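Local atomic coordinates of peptidoglycan DD-endopeptidase ShyB (Vibrio cholerae, PDB entry 2GU1), a protein that cuts the peptide cross-links between peptidoglycan strands as a zinc-dependent DD-endopeptidase, probably making room for new glycans as the cell wall expands. Residues Y278-K283 / G309-F314. Numbering follows the deposited sequence.
Sequences YLHLDK and GPHLHF. With ZN (zinc ion), chain B.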
loop_
_atom_site.group_PDB
_atom_site.type_symbol
_atom_site.label_atom_id
_atom_site.label_comp_id
_atom_site.label_asym_id
_atom_site.label_seq_id
_atom_site.Cartn_x
_atom_site.Cartn_y
_atom_site.Cartn_z
ATOM N N TYR A 278 4.179 -4.508 -8.799
ATOM C CA TYR A 278 4.817 -5.109 -9.972
ATOM C C TYR A 278 4.902 -4.007 -11.045
ATOM O O TYR A 278 3.880 -3.556 -11.556
ATOM C CB TYR A 278 3.958 -6.286 -10.469
ATOM C CG TYR A 278 3.560 -7.276 -9.381
ATOM C CD1 TYR A 278 4.236 -8.488 -9.224
ATOM C CD2 TYR A 278 2.538 -6.977 -8.481
ATOM C CE1 TYR A 278 3.909 -9.367 -8.191
ATOM C CE2 TYR A 278 2.204 -7.848 -7.443
ATOM C CZ TYR A 278 2.895 -9.037 -7.299
ATOM O OH TYR A 278 2.601 -9.863 -6.233
ATOM N N LEU A 279 6.118 -3.585 -11.389
ATOM C CA LEU A 279 6.310 -2.510 -12.361
ATOM C C LEU A 279 6.916 -2.879 -13.710
ATOM O O LEU A 279 7.480 -3.963 -13.888
ATOM C CB LEU A 279 7.169 -1.405 -11.749
ATOM C CG LEU A 279 6.596 -0.508 -10.655
ATOM C CD1 LEU A 279 6.099 -1.333 -9.484
ATOM C CD2 LEU A 279 7.697 0.474 -10.211
ATOM N N HIS A 280 6.785 -1.940 -14.646
ATOM C CA HIS A 280 7.307 -2.063 -16.004
ATOM C C HIS A 280 6.693 -3.204 -16.808
ATOM O O HIS A 280 7.263 -3.654 -17.802
ATOM C CB HIS A 280 8.827 -2.225 -15.951
ATOM C CG HIS A 280 9.512 -1.167 -15.142
ATOM N ND1 HIS A 280 9.442 0.174 -15.455
ATOM C CD2 HIS A 280 10.273 -1.250 -14.024
ATOM C CE1 HIS A 280 10.129 0.871 -14.568
ATOM N NE2 HIS A 280 10.644 0.031 -13.688
ATOM N N LEU A 281 5.521 -3.654 -16.392
ATOM C CA LEU A 281 4.847 -4.749 -17.068
ATOM C C LEU A 281 4.530 -4.467 -18.537
ATOM O O LEU A 281 4.196 -3.341 -18.916
ATOM C CB LEU A 281 3.555 -5.083 -16.318
ATOM C CG LEU A 281 3.700 -5.446 -14.833
ATOM C CD1 LEU A 281 2.331 -5.539 -14.194
ATOM C CD2 LEU A 281 4.450 -6.783 -14.694
ATOM N N ASP A 282 4.642 -5.495 -19.371
ATOM C CA ASP A 282 4.328 -5.336 -20.782
ATOM C C ASP A 282 2.808 -5.404 -20.924
ATOM O O ASP A 282 2.216 -4.710 -21.749
ATOM C CB ASP A 282 4.945 -6.462 -21.620
ATOM C CG ASP A 282 4.659 -6.293 -23.101
ATOM O OD1 ASP A 282 5.140 -5.304 -23.681
ATOM O OD2 ASP A 282 3.941 -7.131 -23.686
ATOM N N LYS A 283 2.188 -6.229 -20.087
ATOM C CA LYS A 283 0.739 -6.424 -20.113
ATOM C C LYS A 283 0.203 -6.827 -18.738
ATOM O O LYS A 283 0.840 -7.609 -18.028
ATOM C CB LYS A 283 0.396 -7.526 -21.120
ATOM C CG LYS A 283 -1.090 -7.794 -21.305
ATOM C CD LYS A 283 -1.774 -6.625 -22.003
ATOM C CE LYS A 283 -3.230 -6.941 -22.338
ATOM N NZ LYS A 283 -3.880 -5.819 -23.076
ATOM N N GLY A 309 16.842 -1.296 -19.321
ATOM C CA GLY A 309 16.670 -2.613 -19.903
ATOM C C GLY A 309 15.446 -3.311 -19.339
ATOM O O GLY A 309 15.018 -2.997 -18.226
ATOM N N PRO A 310 14.856 -4.266 -20.080
ATOM C CA PRO A 310 13.674 -4.986 -19.609
ATOM C C PRO A 310 13.951 -5.741 -18.314
ATOM O O PRO A 310 15.035 -6.291 -18.126
ATOM C CB PRO A 310 13.364 -5.933 -20.764
ATOM C CG PRO A 310 13.868 -5.192 -21.956
ATOM C CD PRO A 310 15.188 -4.672 -21.457
ATOM N N HIS A 311 12.965 -5.753 -17.423
ATOM C CA HIS A 311 13.083 -6.448 -16.154
ATOM C C HIS A 311 11.834 -6.194 -15.328
ATOM O O HIS A 311 11.090 -5.247 -15.577
ATOM C CB HIS A 311 14.290 -5.941 -15.353
ATOM C CG HIS A 311 14.135 -4.536 -14.848
ATOM N ND1 HIS A 311 14.215 -3.435 -15.675
ATOM C CD2 HIS A 311 13.913 -4.056 -13.600
ATOM C CE1 HIS A 311 14.055 -2.336 -14.956
ATOM N NE2 HIS A 311 13.871 -2.685 -13.695
ATOM N N LEU A 312 11.610 -7.051 -14.348
ATOM C CA LEU A 312 10.486 -6.880 -13.456
ATOM C C LEU A 312 11.042 -6.233 -12.194
ATOM O O LEU A 312 12.068 -6.667 -11.655
ATOM C CB LEU A 312 9.856 -8.223 -13.090
ATOM C CG LEU A 312 8.768 -8.157 -12.014
ATOM C CD1 LEU A 312 7.488 -7.572 -12.603
ATOM C CD2 LEU A 312 8.499 -9.552 -11.469
ATOM N N HIS A 313 10.384 -5.170 -11.750
ATOM C CA HIS A 313 10.775 -4.501 -10.520
ATOM C C HIS A 313 9.671 -4.930 -9.555
ATOM O O HIS A 313 8.509 -4.563 -9.746
ATOM C CB HIS A 313 10.762 -2.982 -10.709
ATOM C CG HIS A 313 10.935 -2.214 -9.438
ATOM N ND1 HIS A 313 12.154 -1.727 -9.018
ATOM C CD2 HIS A 313 10.042 -1.865 -8.479
ATOM C CE1 HIS A 313 12.005 -1.110 -7.859
ATOM N NE2 HIS A 313 10.732 -1.180 -7.509
ATOM N N PHE A 314 10.034 -5.718 -8.543
ATOM C CA PHE A 314 9.080 -6.245 -7.564
ATOM C C PHE A 314 9.242 -5.581 -6.200
ATOM O O PHE A 314 10.367 -5.361 -5.728
ATOM C CB PHE A 314 9.279 -7.772 -7.444
ATOM C CG PHE A 314 8.410 -8.437 -6.407
ATOM C CD1 PHE A 314 7.025 -8.418 -6.510
ATOM C CD2 PHE A 314 8.990 -9.099 -5.324
ATOM C CE1 PHE A 314 6.223 -9.055 -5.545
ATOM C CE2 PHE A 314 8.210 -9.728 -4.364
ATOM C CZ PHE A 314 6.817 -9.708 -4.469
HETATM ZN ZN ZN B . 14.065 -1.939 -9.717
HETATM O O HOH W 1 8.106 -5.981 -15.845
#
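A water molecule is held between L279 and H311, donating one hydrogen to L279 O (2.9 Å) and the other to H311 O (3.1 Å). It links the two segments just beyond their paired strands, where 278-283 turns a corner at H280. Within the strands, L279 N donates to H313 O at 3.1 Å, nearly straight at 166°. On one face of this antiparallel pair, Y278 and F314 lie side by side with ring planes inclined at 47°, Y278 CE1 coming 3.5 Å from F314 CE1; V245 and F237 extend this apolar packing. L312 reaches back with CD1 to meet L281 CD2 at 3.8 Å, a methyl-to-methyl contact beside the corner, suited to two leucines.

The other face carries the metal. Swinging CG anti to its backbone N (chi1 171°) lets H313 present ND1 to the zinc ion at 2.0 Å, where H232 and D236 are the other protein ligands. L279 CD2 packs against H313 CD2 at 3.7 Å, an apolar flank for the imidazole, while E315 hydrogen-bonds NE2 and should limit the ring's rotation. Next to it, H280 and H311 cross obliquely, H280 CD2 lying 3.9 Å from H311 NE2. H311 and H313 form the HxH signature of the M23 peptidases. Hydrogen bonds from ND1 to backbone carbonyls, of T304 for H280 and of G309 for H311, hold each ring with NE2 on the zinc side without binding the metal, consistent with the two non-ligand histidines of M23 peptidases that probably assist catalysis.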